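Local coordinates for protein arylsulfatase (Pseudoalteromonas sp. MB47, PDB 7AJ0) that hydrolyses sulfate esters of the seaweed polysaccharide fucoidan, probably from chain ends, and works as a calcium-binding hexameric sulfatase, at residues A[55-60]-A[303-308]; A[81-86]-A[356-361]; A[249-254]-A[262-267]; A[319-324]-A[378-383]. One frame throughout, in Å; residues are numbered along the deposited sequence.

Contact 1: A[55-60]-A[303-308]. With CA (calcium ion), chain G.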
loop_
_atom_site.group_PDB
_atom_site.type_symbol
_atom_site.label_atom_id
_atom_site.label_comp_id
_atom_site.label_asym_id
_atom_site.label_seq_id
_atom_site.Cartn_x
_atom_site.Cartn_y
_atom_site.Cartn_z
ATOM N N LEU A 55 -15.751 14.334 -42.415
ATOM C CA LEU A 55 -14.578 14.944 -41.811
ATOM C C LEU A 55 -14.416 14.347 -40.423
ATOM O O LEU A 55 -15.288 14.525 -39.565
ATOM C CB LEU A 55 -14.719 16.466 -41.737
ATOM C CG LEU A 55 -13.599 17.212 -41.012
ATOM C CD1 LEU A 55 -12.279 17.082 -41.752
ATOM C CD2 LEU A 55 -13.977 18.678 -40.830
ATOM N N VAL A 56 -13.329 13.615 -40.219
ATOM C CA VAL A 56 -13.017 13.016 -38.928
ATOM C C VAL A 56 -11.906 13.847 -38.299
ATOM O O VAL A 56 -10.767 13.840 -38.776
ATOM C CB VAL A 56 -12.605 11.545 -39.065
ATOM C CG1 VAL A 56 -12.380 10.930 -37.690
ATOM C CG2 VAL A 56 -13.656 10.766 -39.840
ATOM N N LEU A 57 -12.239 14.580 -37.239
ATOM C CA LEU A 57 -11.258 15.347 -36.477
ATOM C C LEU A 57 -10.741 14.455 -35.354
ATOM O O LEU A 57 -11.466 14.169 -34.393
ATOM C CB LEU A 57 -11.875 16.627 -35.923
ATOM C CG LEU A 57 -12.391 17.628 -36.956
ATOM C CD1 LEU A 57 -13.144 18.758 -36.269
ATOM C CD2 LEU A 57 -11.242 18.170 -37.788
ATOM N N LEU A 58 -9.498 14.012 -35.477
ATOM C CA LEU A 58 -8.909 13.036 -34.567
ATOM C C LEU A 58 -7.828 13.737 -33.755
ATOM O O LEU A 58 -6.741 14.020 -34.265
ATOM C CB LEU A 58 -8.348 11.855 -35.349
ATOM C CG LEU A 58 -7.930 10.618 -34.558
ATOM C CD1 LEU A 58 -9.111 9.991 -33.836
ATOM C CD2 LEU A 58 -7.283 9.619 -35.506
ATOM N N VAL A 59 -8.131 14.020 -32.497
ATOM C CA VAL A 59 -7.166 14.615 -31.580
ATOM C C VAL A 59 -6.389 13.497 -30.901
ATOM O O VAL A 59 -6.933 12.426 -30.610
ATOM C CB VAL A 59 -7.867 15.517 -30.549
ATOM C CG1 VAL A 59 -6.838 16.282 -29.733
ATOM C CG2 VAL A 59 -8.816 16.474 -31.248
ATOM N N ASP A 60 -5.110 13.746 -30.643
ATOM C CA ASP A 60 -4.214 12.735 -30.097
ATOM C C ASP A 60 -4.176 12.837 -28.578
ATOM O O ASP A 60 -3.946 13.919 -28.028
ATOM C CB ASP A 60 -2.811 12.908 -30.685
ATOM C CG ASP A 60 -1.937 11.684 -30.497
ATOM O OD1 ASP A 60 -2.409 10.692 -29.911
ATOM O OD2 ASP A 60 -0.771 11.714 -30.943
ATOM N N GLY A 303 -12.585 25.179 -35.351
ATOM C CA GLY A 303 -13.490 26.210 -35.817
ATOM C C GLY A 303 -13.165 26.710 -37.208
ATOM O O GLY A 303 -14.072 27.048 -37.976
ATOM N N GLU A 304 -11.877 26.766 -37.555
ATOM C CA GLU A 304 -11.490 27.213 -38.889
ATOM C C GLU A 304 -11.958 26.231 -39.957
ATOM O O GLU A 304 -12.412 26.643 -41.031
ATOM C CB GLU A 304 -9.974 27.402 -38.957
ATOM C CG GLU A 304 -9.446 28.581 -38.141
ATOM C CD GLU A 304 -7.953 28.479 -37.853
ATOM O OE1 GLU A 304 -7.280 27.638 -38.485
ATOM O OE2 GLU A 304 -7.454 29.235 -36.987
ATOM N N LEU A 305 -11.862 24.929 -39.681
ATOM C CA LEU A 305 -12.315 23.935 -40.650
ATOM C C LEU A 305 -13.832 23.954 -40.790
ATOM O O LEU A 305 -14.362 23.792 -41.895
ATOM C CB LEU A 305 -11.825 22.548 -40.240
ATOM C CG LEU A 305 -10.313 22.331 -40.316
ATOM C CD1 LEU A 305 -9.930 20.948 -39.804
ATOM C CD2 LEU A 305 -9.819 22.528 -41.742
ATOM N N VAL A 306 -14.550 24.148 -39.681
ATOM C CA VAL A 306 -16.002 24.272 -39.752
ATOM C C VAL A 306 -16.389 25.521 -40.533
ATOM O O VAL A 306 -17.337 25.507 -41.327
ATOM C CB VAL A 306 -16.606 24.284 -38.335
ATOM C CG1 VAL A 306 -18.050 24.764 -38.373
ATOM C CG2 VAL A 306 -16.512 22.903 -37.700
ATOM N N ALA A 307 -15.667 26.622 -40.317
ATOM C CA ALA A 307 -15.990 27.855 -41.025
ATOM C C ALA A 307 -15.672 27.741 -42.510
ATOM O O ALA A 307 -16.355 28.354 -43.338
ATOM C CB ALA A 307 -15.233 29.030 -40.409
ATOM N N LEU A 308 -14.643 26.970 -42.863
ATOM C CA LEU A 308 -14.345 26.730 -44.271
ATOM C C LEU A 308 -15.481 25.967 -44.943
ATOM O O LEU A 308 -15.911 26.319 -46.046
ATOM C CB LEU A 308 -13.026 25.970 -44.399
ATOM C CG LEU A 308 -12.678 25.438 -45.789
ATOM C CD1 LEU A 308 -12.567 26.577 -46.793
ATOM C CD2 LEU A 308 -11.388 24.625 -45.737
HETATM CA CA CA G . -2.705 8.678 -29.141
#
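Leu305 reaches down from helix 290-311 onto Leu57 and Leu55, two residues that project from the same face of strand 53-59. Leu305 CB lies 4.5 Å from Leu55 CD2, a looser touch than the one its tip makes. The next atom, CG, lies anti to its own carbonyl carbon (chi1 -68°), and that torsion carries the isobutyl group off the helix toward the strand. From there the chain forks. CD1 is the branch that does the work, meeting Leu57 CD2 at 3.7 Å. Leu57 comes up the other way, and the two side chains slide past each other in opposite directions, methyl beside methyl rather than end on end. Around this trio, Leu57 also leans on His266 and on Phe322, and Leu55 on Leu264, all from the two strands that flank 53-59 in the sheet.

The strand runs on to Asp60, whose OD1 binds the calcium ion at 2.2 Å. Asp61, Cys102, Asp325 and Asn326 complete that site, while OD2 of Asp60 makes a salt bridge with Lys157. Cys102 stands where sulfatases typically carry the cysteine that is matured to formylglycine. Between the two segments there is no hydrogen bond or charge pair, only methyl and methylene carbon. Such a contact contributes to the spacing of helix and sheet without fixing a direction, while on the strand the side-chain polar chemistry sits at Asp60, by the calcium.

Contact 2: A[81-86]-A[356-361]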
loop_
_atom_site.group_PDB
_atom_site.type_symbol
_atom_site.label_atom_id
_atom_site.label_comp_id
_atom_site.label_asym_id
_atom_site.label_seq_id
_atom_site.Cartn_x
_atom_site.Cartn_y
_atom_site.Cartn_z
ATOM N N PRO A 81 -14.456 26.611 -26.990
ATOM C CA PRO A 81 -15.788 27.056 -27.441
ATOM C C PRO A 81 -16.249 26.422 -28.743
ATOM O O PRO A 81 -17.437 26.097 -28.869
ATOM C CB PRO A 81 -15.623 28.579 -27.577
ATOM C CG PRO A 81 -14.154 28.794 -27.737
ATOM C CD PRO A 81 -13.496 27.726 -26.904
ATOM N N ASN A 82 -15.360 26.246 -29.725
ATOM C CA ASN A 82 -15.793 25.686 -31.001
ATOM C C ASN A 82 -16.186 24.222 -30.859
ATOM O O ASN A 82 -17.191 23.783 -31.430
ATOM C CB ASN A 82 -14.694 25.831 -32.053
ATOM C CG ASN A 82 -14.438 27.268 -32.425
ATOM O OD1 ASN A 82 -15.307 27.940 -32.977
ATOM N ND2 ASN A 82 -13.240 27.749 -32.132
ATOM N N ILE A 83 -15.399 23.445 -30.113
ATOM C CA ILE A 83 -15.748 22.048 -29.886
ATOM C C ILE A 83 -17.051 21.952 -29.103
ATOM O O ILE A 83 -17.879 21.066 -29.350
ATOM C CB ILE A 83 -14.595 21.321 -29.169
ATOM C CG1 ILE A 83 -13.386 21.216 -30.102
ATOM C CG2 ILE A 83 -15.046 19.949 -28.700
ATOM C CD1 ILE A 83 -12.072 20.978 -29.384
ATOM N N ASP A 84 -17.255 22.861 -28.147
ATOM C CA ASP A 84 -18.518 22.885 -27.418
ATOM C C ASP A 84 -19.685 23.132 -28.365
ATOM O O ASP A 84 -20.757 22.535 -28.214
ATOM C CB ASP A 84 -18.479 23.958 -26.328
ATOM C CG ASP A 84 -17.502 23.625 -25.211
ATOM O OD1 ASP A 84 -16.869 22.548 -25.271
ATOM O OD2 ASP A 84 -17.365 24.440 -24.272
ATOM N N LYS A 85 -19.489 24.003 -29.357
ATOM C CA LYS A 85 -20.577 24.353 -30.263
ATOM C C LYS A 85 -20.915 23.194 -31.195
ATOM O O LYS A 85 -22.087 22.978 -31.521
ATOM C CB LYS A 85 -20.203 25.608 -31.050
ATOM C CG LYS A 85 -21.364 26.263 -31.774
ATOM C CD LYS A 85 -20.990 27.654 -32.271
ATOM C CE LYS A 85 -22.087 28.254 -33.144
ATOM N NZ LYS A 85 -23.371 28.450 -32.409
ATOM N N LEU A 86 -19.906 22.429 -31.624
ATOM C CA LEU A 86 -20.184 21.211 -32.378
ATOM C C LEU A 86 -21.079 20.268 -31.580
ATOM O O LEU A 86 -22.036 19.699 -32.118
ATOM C CB LEU A 86 -18.883 20.498 -32.750
ATOM C CG LEU A 86 -18.091 20.976 -33.965
ATOM C CD1 LEU A 86 -16.855 20.098 -34.163
ATOM C CD2 LEU A 86 -18.943 20.983 -35.224
ATOM N N PRO A 356 -13.717 11.138 -25.868
ATOM C CA PRO A 356 -14.732 12.061 -26.387
ATOM C C PRO A 356 -15.178 11.655 -27.780
ATOM O O PRO A 356 -14.399 11.130 -28.579
ATOM C CB PRO A 356 -14.016 13.419 -26.413
ATOM C CG PRO A 356 -12.757 13.234 -25.623
ATOM C CD PRO A 356 -12.400 11.784 -25.725
ATOM N N GLY A 357 -16.450 11.918 -28.068
ATOM C CA GLY A 357 -17.006 11.618 -29.371
ATOM C C GLY A 357 -18.188 12.496 -29.720
ATOM O O GLY A 357 -19.224 12.445 -29.051
ATOM N N ILE A 358 -18.048 13.307 -30.764
ATOM C CA ILE A 358 -19.074 14.264 -31.156
ATOM C C ILE A 358 -19.400 14.045 -32.625
ATOM O O ILE A 358 -18.492 13.949 -33.459
ATOM C CB ILE A 358 -18.624 15.720 -30.922
ATOM C CG1 ILE A 358 -18.295 15.946 -29.448
ATOM C CG2 ILE A 358 -19.707 16.691 -31.385
ATOM C CD1 ILE A 358 -17.435 17.167 -29.203
ATOM N N ALA A 359 -20.690 13.971 -32.937
ATOM C CA ALA A 359 -21.172 13.862 -34.307
ATOM C C ALA A 359 -21.991 15.106 -34.618
ATOM O O ALA A 359 -22.964 15.402 -33.916
ATOM C CB ALA A 359 -22.006 12.595 -34.501
ATOM N N TYR A 360 -21.591 15.835 -35.659
ATOM C CA TYR A 360 -22.283 17.041 -36.097
ATOM C C TYR A 360 -22.601 16.915 -37.579
ATOM O O TYR A 360 -21.718 16.591 -38.380
ATOM C CB TYR A 360 -21.433 18.290 -35.839
ATOM C CG TYR A 360 -22.032 19.566 -36.387
ATOM C CD1 TYR A 360 -22.943 20.302 -35.644
ATOM C CD2 TYR A 360 -21.682 20.035 -37.646
ATOM C CE1 TYR A 360 -23.493 21.467 -36.139
ATOM C CE2 TYR A 360 -22.226 21.198 -38.153
ATOM C CZ TYR A 360 -23.132 21.910 -37.395
ATOM O OH TYR A 360 -23.679 23.071 -37.891
ATOM N N TRP A 361 -23.859 17.166 -37.942
ATOM C CA TRP A 361 -24.277 17.113 -39.344
ATOM C C TRP A 361 -25.446 18.082 -39.505
ATOM O O TRP A 361 -26.580 17.761 -39.137
ATOM C CB TRP A 361 -24.652 15.696 -39.756
ATOM C CG TRP A 361 -24.667 15.474 -41.251
ATOM C CD1 TRP A 361 -24.722 16.431 -42.224
ATOM C CD2 TRP A 361 -24.625 14.213 -41.932
ATOM N NE1 TRP A 361 -24.720 15.845 -43.466
ATOM C CE2 TRP A 361 -24.657 14.485 -43.316
ATOM C CE3 TRP A 361 -24.562 12.882 -41.508
ATOM C CZ2 TRP A 361 -24.631 13.474 -44.275
ATOM C CZ3 TRP A 361 -24.534 11.880 -42.463
ATOM C CH2 TRP A 361 -24.569 12.181 -43.831
#
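The helix that carries Ile83 and Leu86 passes over strand 356-360, home of Ile358 and Tyr360, with the axes of the two short segments 9.2 Å apart and their directions 63° from one another. Leu86 and Tyr360 are where the backbones come nearest, their CA atoms 6.0 Å apart. Leu86 CD2 lies over one face of the Tyr360 ring, 4.0 Å from its centroid and 28° off the normal, a CH-pi contact displaced toward the CB end of the ring, since CG is the closest ring atom at 3.6 Å. The two side chains cross at about a right angle.

Ile358 works with both of its branches. Its CD1 meets Ile83 CG2 at 3.7 Å, again in a right-angled crossing, while its CG2, placed opposite the backbone N by a chi1 of -59°, lies 3.8 Å from the carbonyl carbon of Leu86. With an alanine in place of Ile358, a gap would probably open under the helix and Ile83 CG2 would lose its mate on the strand.

Ile83 and Ile358 both rest on Phe322 of the adjacent strand 318-324. Strand 354-360 lies between 318-324 and 91-97, antiparallel to both. Helix 81-88 is itself wedged against helix 290-311, where Ile83 N bonds to Asp299 OD1 and the Leu86 side chain reaches Thr302.

Contact 3: A[249-254]-A[262-267]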
loop_
_atom_site.group_PDB
_atom_site.type_symbol
_atom_site.label_atom_id
_atom_site.label_comp_id
_atom_site.label_asym_id
_atom_site.label_seq_id
_atom_site.Cartn_x
_atom_site.Cartn_y
_atom_site.Cartn_z
ATOM N N VAL A 249 -7.140 22.598 -45.511
ATOM C CA VAL A 249 -7.892 23.640 -46.205
ATOM C C VAL A 249 -7.705 23.505 -47.711
ATOM O O VAL A 249 -8.672 23.533 -48.480
ATOM C CB VAL A 249 -7.469 25.031 -45.702
ATOM C CG1 VAL A 249 -8.006 26.116 -46.625
ATOM C CG2 VAL A 249 -7.958 25.252 -44.278
ATOM N N LYS A 250 -6.455 23.351 -48.156
ATOM C CA LYS A 250 -6.205 23.163 -49.582
ATOM C C LYS A 250 -6.939 21.934 -50.109
ATOM O O LYS A 250 -7.509 21.967 -51.206
ATOM C CB LYS A 250 -4.704 23.042 -49.844
ATOM C CG LYS A 250 -3.928 24.339 -49.657
ATOM C CD LYS A 250 -2.450 24.155 -49.981
ATOM C CE LYS A 250 -1.666 25.447 -49.781
ATOM N NZ LYS A 250 -0.204 25.273 -50.026
ATOM N N PHE A 251 -6.948 20.847 -49.335
ATOM C CA PHE A 251 -7.574 19.613 -49.800
ATOM C C PHE A 251 -9.082 19.777 -49.949
ATOM O O PHE A 251 -9.662 19.399 -50.973
ATOM C CB PHE A 251 -7.254 18.466 -48.840
ATOM C CG PHE A 251 -7.852 17.154 -49.251
ATOM C CD1 PHE A 251 -7.249 16.382 -50.230
ATOM C CD2 PHE A 251 -9.022 16.698 -48.668
ATOM C CE1 PHE A 251 -7.801 15.179 -50.621
ATOM C CE2 PHE A 251 -9.578 15.491 -49.051
ATOM C CZ PHE A 251 -8.966 14.731 -50.029
ATOM N N ILE A 252 -9.741 20.334 -48.930
ATOM C CA ILE A 252 -11.189 20.513 -48.996
ATOM C C ILE A 252 -11.557 21.448 -50.140
ATOM O O ILE A 252 -12.490 21.176 -50.906
ATOM C CB ILE A 252 -11.723 21.021 -47.643
ATOM C CG1 ILE A 252 -11.721 19.877 -46.625
ATOM C CG2 ILE A 252 -13.118 21.609 -47.798
ATOM C CD1 ILE A 252 -11.872 20.322 -45.192
ATOM N N ASN A 253 -10.831 22.561 -50.278
ATOM C CA ASN A 253 -11.094 23.474 -51.385
ATOM C C ASN A 253 -10.984 22.760 -52.726
ATOM O O ASN A 253 -11.824 22.951 -53.613
ATOM C CB ASN A 253 -10.126 24.657 -51.341
ATOM C CG ASN A 253 -10.495 25.673 -50.281
ATOM O OD1 ASN A 253 -11.642 25.740 -49.847
ATOM N ND2 ASN A 253 -9.524 26.473 -49.863
ATOM N N GLN A 254 -9.956 21.925 -52.889
ATOM C CA GLN A 254 -9.732 21.267 -54.171
ATOM C C GLN A 254 -10.822 20.247 -54.473
ATOM O O GLN A 254 -11.251 20.114 -55.624
ATOM C CB GLN A 254 -8.354 20.607 -54.175
ATOM C CG GLN A 254 -7.962 19.981 -55.496
ATOM C CD GLN A 254 -6.537 19.461 -55.489
ATOM O OE1 GLN A 254 -5.821 19.591 -54.495
ATOM N NE2 GLN A 254 -6.117 18.869 -56.602
ATOM N N PHE A 262 -15.484 14.331 -50.533
ATOM C CA PHE A 262 -14.197 14.158 -49.879
ATOM C C PHE A 262 -14.370 13.353 -48.597
ATOM O O PHE A 262 -15.395 13.443 -47.916
ATOM C CB PHE A 262 -13.526 15.511 -49.578
ATOM C CG PHE A 262 -14.161 16.290 -48.456
ATOM C CD1 PHE A 262 -13.888 15.980 -47.131
ATOM C CD2 PHE A 262 -15.004 17.354 -48.727
ATOM C CE1 PHE A 262 -14.465 16.695 -46.102
ATOM C CE2 PHE A 262 -15.581 18.079 -47.701
ATOM C CZ PHE A 262 -15.311 17.748 -46.386
ATOM N N TYR A 263 -13.362 12.542 -48.295
ATOM C CA TYR A 263 -13.244 11.855 -47.016
ATOM C C TYR A 263 -11.891 12.243 -46.436
ATOM O O TYR A 263 -10.848 11.837 -46.962
ATOM C CB TYR A 263 -13.363 10.342 -47.169
ATOM C CG TYR A 263 -13.396 9.625 -45.838
ATOM C CD1 TYR A 263 -12.228 9.395 -45.125
ATOM C CD2 TYR A 263 -14.593 9.190 -45.290
ATOM C CE1 TYR A 263 -12.251 8.750 -43.906
ATOM C CE2 TYR A 263 -14.628 8.541 -44.070
ATOM C CZ TYR A 263 -13.451 8.324 -43.383
ATOM O OH TYR A 263 -13.471 7.679 -42.168
ATOM N N LEU A 264 -11.906 13.028 -45.363
ATOM C CA LEU A 264 -10.692 13.570 -44.769
ATOM C C LEU A 264 -10.609 13.150 -43.311
ATOM O O LEU A 264 -11.538 13.398 -42.535
ATOM C CB LEU A 264 -10.661 15.098 -44.879
ATOM C CG LEU A 264 -9.538 15.781 -44.098
ATOM C CD1 LEU A 264 -8.180 15.287 -44.570
ATOM C CD2 LEU A 264 -9.629 17.292 -44.225
ATOM N N ILE A 265 -9.494 12.525 -42.943
ATOM C CA ILE A 265 -9.122 12.315 -41.549
ATOM C C ILE A 265 -8.073 13.378 -41.225
ATOM O O ILE A 265 -6.919 13.275 -41.643
ATOM C CB ILE A 265 -8.590 10.910 -41.297
ATOM C CG1 ILE A 265 -9.697 9.875 -41.489
ATOM C CG2 ILE A 265 -8.002 10.816 -39.888
ATOM C CD1 ILE A 265 -9.210 8.441 -41.461
ATOM N N HIS A 266 -8.473 14.405 -40.477
ATOM C CA HIS A 266 -7.542 15.415 -39.987
ATOM C C HIS A 266 -7.033 14.957 -38.624
ATOM O O HIS A 266 -7.761 15.020 -37.628
ATOM C CB HIS A 266 -8.202 16.783 -39.890
ATOM C CG HIS A 266 -7.247 17.880 -39.538
ATOM N ND1 HIS A 266 -6.542 18.586 -40.489
ATOM C CD2 HIS A 266 -6.859 18.374 -38.338
ATOM C CE1 HIS A 266 -5.773 19.479 -39.891
ATOM N NE2 HIS A 266 -5.947 19.371 -38.586
ATOM N N SER A 267 -5.788 14.502 -38.583
ATOM C CA SER A 267 -5.206 13.847 -37.413
ATOM C C SER A 267 -4.224 14.811 -36.757
ATOM O O SER A 267 -3.044 14.851 -37.103
ATOM C CB SER A 267 -4.534 12.533 -37.838
ATOM O OG SER A 267 -3.852 11.916 -36.760
#
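Phe251 and Ile252 are the two bumps with which helix 240-258 fits onto strand 262-267, and Phe262 and Leu264 shape the surface that receives them. The segments run almost antiparallel, 169° between their directions, as expected where a short loop turns a helix back into the next strand.

Phe251 drives its ring toward the backbone of the strand. Its leading atom, CE2, settles into the hollow between the roots of the two strand residues, 4.0 Å from Phe262 CB and 4.3 Å from Leu264 CB, with the carbonyl of Tyr263 forming the floor between them. The ring meets all three obliquely.

Ile252 fills the hollow bounded by the Phe262 ring face and the Leu264 methyl CD2. Its CG1 stands over the centre of the Phe262 ring, 4.2 Å from the centroid and only 12° off the normal, a nearly perpendicular CH-pi contact. Ile252 CD1 runs past the rim of the ring to Leu264 CD2 at 3.9 Å, and those two side chains cross at about a right angle. The ring is offered this way because Phe262 CG sits between the backbone N and the carbonyl carbon (chi1 73°), which leans the ring forward along the strand, so that Leu264 N lies at its edge.

Ala153 and Ile155 of strand 151-155 also touch Phe251, and Leu308 of helix 290-311 packs on Ile252. Carbon meets carbon almost everywhere, without one hydrogen bond across the contact, so the fit depends on shape and on the exclusion of water.

Contact 4: A[319-324]-A[378-383]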
loop_
_atom_site.group_PDB
_atom_site.type_symbol
_atom_site.label_atom_id
_atom_site.label_comp_id
_atom_site.label_asym_id
_atom_site.label_seq_id
_atom_site.Cartn_x
_atom_site.Cartn_y
_atom_site.Cartn_z
ATOM N N LEU A 319 -20.651 15.119 -42.811
ATOM C CA LEU A 319 -20.663 14.566 -41.464
ATOM C C LEU A 319 -19.337 14.902 -40.791
ATOM O O LEU A 319 -18.270 14.556 -41.310
ATOM C CB LEU A 319 -20.886 13.060 -41.516
ATOM C CG LEU A 319 -20.685 12.269 -40.225
ATOM C CD1 LEU A 319 -21.623 12.758 -39.132
ATOM C CD2 LEU A 319 -20.881 10.781 -40.496
ATOM N N ILE A 320 -19.399 15.592 -39.654
ATOM C CA ILE A 320 -18.215 15.946 -38.881
ATOM C C ILE A 320 -18.196 15.084 -37.627
ATOM O O ILE A 320 -19.145 15.109 -36.831
ATOM C CB ILE A 320 -18.184 17.438 -38.519
ATOM C CG1 ILE A 320 -18.223 18.294 -39.785
ATOM C CG2 ILE A 320 -16.935 17.760 -37.701
ATOM C CD1 ILE A 320 -18.154 19.790 -39.523
ATOM N N ILE A 321 -17.119 14.327 -37.450
ATOM C CA ILE A 321 -16.905 13.508 -36.263
ATOM C C ILE A 321 -15.661 14.031 -35.560
ATOM O O ILE A 321 -14.583 14.105 -36.164
ATOM C CB ILE A 321 -16.760 12.018 -36.611
ATOM C CG1 ILE A 321 -18.106 11.460 -37.075
ATOM C CG2 ILE A 321 -16.235 11.242 -35.411
ATOM C CD1 ILE A 321 -18.048 10.041 -37.609
ATOM N N PHE A 322 -15.814 14.405 -34.294
ATOM C CA PHE A 322 -14.716 14.869 -33.452
ATOM C C PHE A 322 -14.484 13.816 -32.377
ATOM O O PHE A 322 -15.407 13.481 -31.627
ATOM C CB PHE A 322 -15.043 16.228 -32.832
ATOM C CG PHE A 322 -13.951 16.775 -31.959
ATOM C CD1 PHE A 322 -13.857 16.397 -30.631
ATOM C CD2 PHE A 322 -13.022 17.670 -32.464
ATOM C CE1 PHE A 322 -12.854 16.896 -29.826
ATOM C CE2 PHE A 322 -12.017 18.173 -31.662
ATOM C CZ PHE A 322 -11.933 17.785 -30.341
ATOM N N THR A 323 -13.266 13.293 -32.305
ATOM C CA THR A 323 -12.987 12.197 -31.388
ATOM C C THR A 323 -11.498 12.173 -31.068
ATOM O O THR A 323 -10.717 12.986 -31.568
ATOM C CB THR A 323 -13.455 10.860 -31.979
ATOM O OG1 THR A 323 -13.319 9.820 -31.003
ATOM C CG2 THR A 323 -12.635 10.491 -33.206
ATOM N N SER A 324 -11.116 11.228 -30.217
ATOM C CA SER A 324 -9.738 11.009 -29.814
ATOM C C SER A 324 -9.340 9.579 -30.154
ATOM O O SER A 324 -10.182 8.733 -30.469
ATOM C CB SER A 324 -9.560 11.273 -28.314
ATOM O OG SER A 324 -8.256 10.927 -27.888
ATOM N N THR A 378 -14.011 1.582 -34.608
ATOM C CA THR A 378 -14.299 0.785 -35.792
ATOM C C THR A 378 -15.682 1.089 -36.357
ATOM O O THR A 378 -15.930 0.818 -37.536
ATOM C CB THR A 378 -14.194 -0.708 -35.479
ATOM O OG1 THR A 378 -15.108 -1.045 -34.427
ATOM C CG2 THR A 378 -12.779 -1.072 -35.059
ATOM N N ASP A 379 -16.584 1.643 -35.542
ATOM C CA ASP A 379 -17.909 1.995 -36.037
ATOM C C ASP A 379 -17.860 3.213 -36.952
ATOM O O ASP A 379 -18.700 3.347 -37.849
ATOM C CB ASP A 379 -18.860 2.247 -34.866
ATOM C CG ASP A 379 -19.094 1.005 -34.025
ATOM O OD1 ASP A 379 -18.783 -0.107 -34.503
ATOM O OD2 ASP A 379 -19.597 1.139 -32.887
ATOM N N ILE A 380 -16.898 4.113 -36.740
ATOM C CA ILE A 380 -16.717 5.227 -37.666
ATOM C C ILE A 380 -16.316 4.700 -39.038
ATOM O O ILE A 380 -16.824 5.149 -40.073
ATOM C CB ILE A 380 -15.677 6.220 -37.119
ATOM C CG1 ILE A 380 -16.145 6.795 -35.780
ATOM C CG2 ILE A 380 -15.432 7.337 -38.127
ATOM C CD1 ILE A 380 -15.062 7.533 -35.010
ATOM N N TYR A 381 -15.393 3.736 -39.062
ATOM C CA TYR A 381 -14.991 3.103 -40.312
ATOM C C TYR A 381 -16.187 2.485 -41.021
ATOM O O TYR A 381 -16.437 2.765 -42.199
ATOM C CB TYR A 381 -13.919 2.052 -40.010
ATOM C CG TYR A 381 -13.571 1.115 -41.141
ATOM C CD1 TYR A 381 -14.353 -0.001 -41.410
ATOM C CD2 TYR A 381 -12.440 1.322 -41.916
ATOM C CE1 TYR A 381 -14.032 -0.867 -42.428
ATOM C CE2 TYR A 381 -12.111 0.460 -42.938
ATOM C CZ TYR A 381 -12.909 -0.632 -43.190
ATOM O OH TYR A 381 -12.587 -1.494 -44.211
ATOM N N MET A 382 -16.947 1.649 -40.312
ATOM C CA MET A 382 -18.057 0.945 -40.944
ATOM C C MET A 382 -19.189 1.896 -41.308
ATOM O O MET A 382 -19.873 1.688 -42.317
ATOM C CB MET A 382 -18.566 -0.159 -40.018
ATOM C CG MET A 382 -19.269 -1.297 -40.742
ATOM S SD MET A 382 -18.194 -2.146 -41.918
ATOM C CE MET A 382 -17.032 -2.959 -40.824
ATOM N N THR A 383 -19.408 2.934 -40.499
ATOM C CA THR A 383 -20.386 3.958 -40.852
ATOM C C THR A 383 -19.958 4.705 -42.110
ATOM O O THR A 383 -20.780 4.974 -42.993
ATOM C CB THR A 383 -20.565 4.924 -39.677
ATOM O OG1 THR A 383 -21.011 4.199 -38.521
ATOM C CG2 THR A 383 -21.571 6.014 -40.011
#
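Ile321 and Ile380 join a central strand to a covering helix in the alpha/beta sandwich of the alkaline phosphatase-like fold, to which sulfatases belong. The two isoleucines lie alongside each other pointing opposite ways, so that the long branch of each meets the short branch of the other. Ile321 CD1 touches Ile380 CG2 at 3.8 Å, and Ile380 CD1 touches Ile321 CG2 at 3.9 Å. In both residues CG1 is anti to the carbonyl carbon (chi1 -70° in Ile321), a shared rotamer that suits the reciprocal overlap. Ile380 CD1 continues up the strand to the methyl CG2 of Thr323, 4.2 Å away, while the hydroxyl of that threonine bonds to Pro356 O on the neighbouring strand.

The opposite face of this strand belongs to another helix: Ile320 and Phe322 pack on 290-311, leaving 377-387 to cover Ile321 and Thr323.

One turn after Asp379, Thr383 folds its hydroxyl back on the helix. The carbonyl oxygen Asp379 O accepts both Thr383 N, at 2.8 Å, and Thr383 OG1, at 2.6 Å, the two donors arriving from opposite faces of the carbonyl plane.

In the fold
From the N terminus, the chain lays down strand 53-59, then helix 81-88, and much later closes contact 3, a local one, packing helix 240-258 on the strand 262-267 that follows it. Helix 290-311 then returns to the first strand and closes contact 1, with contact 3 nested inside its loop. Contact 2, opened at 81-86, stays open until 356-361, so it crosses contact 1 and also encloses contact 3. Contact 4 opens at 319-324, after contacts 1 and 3 have closed, crosses contact 2 and ends in helix 377-387. All four reach one sheet, whose neighbouring strands 262-267, 53-59, 318-324 and 354-360 receive helices on both faces.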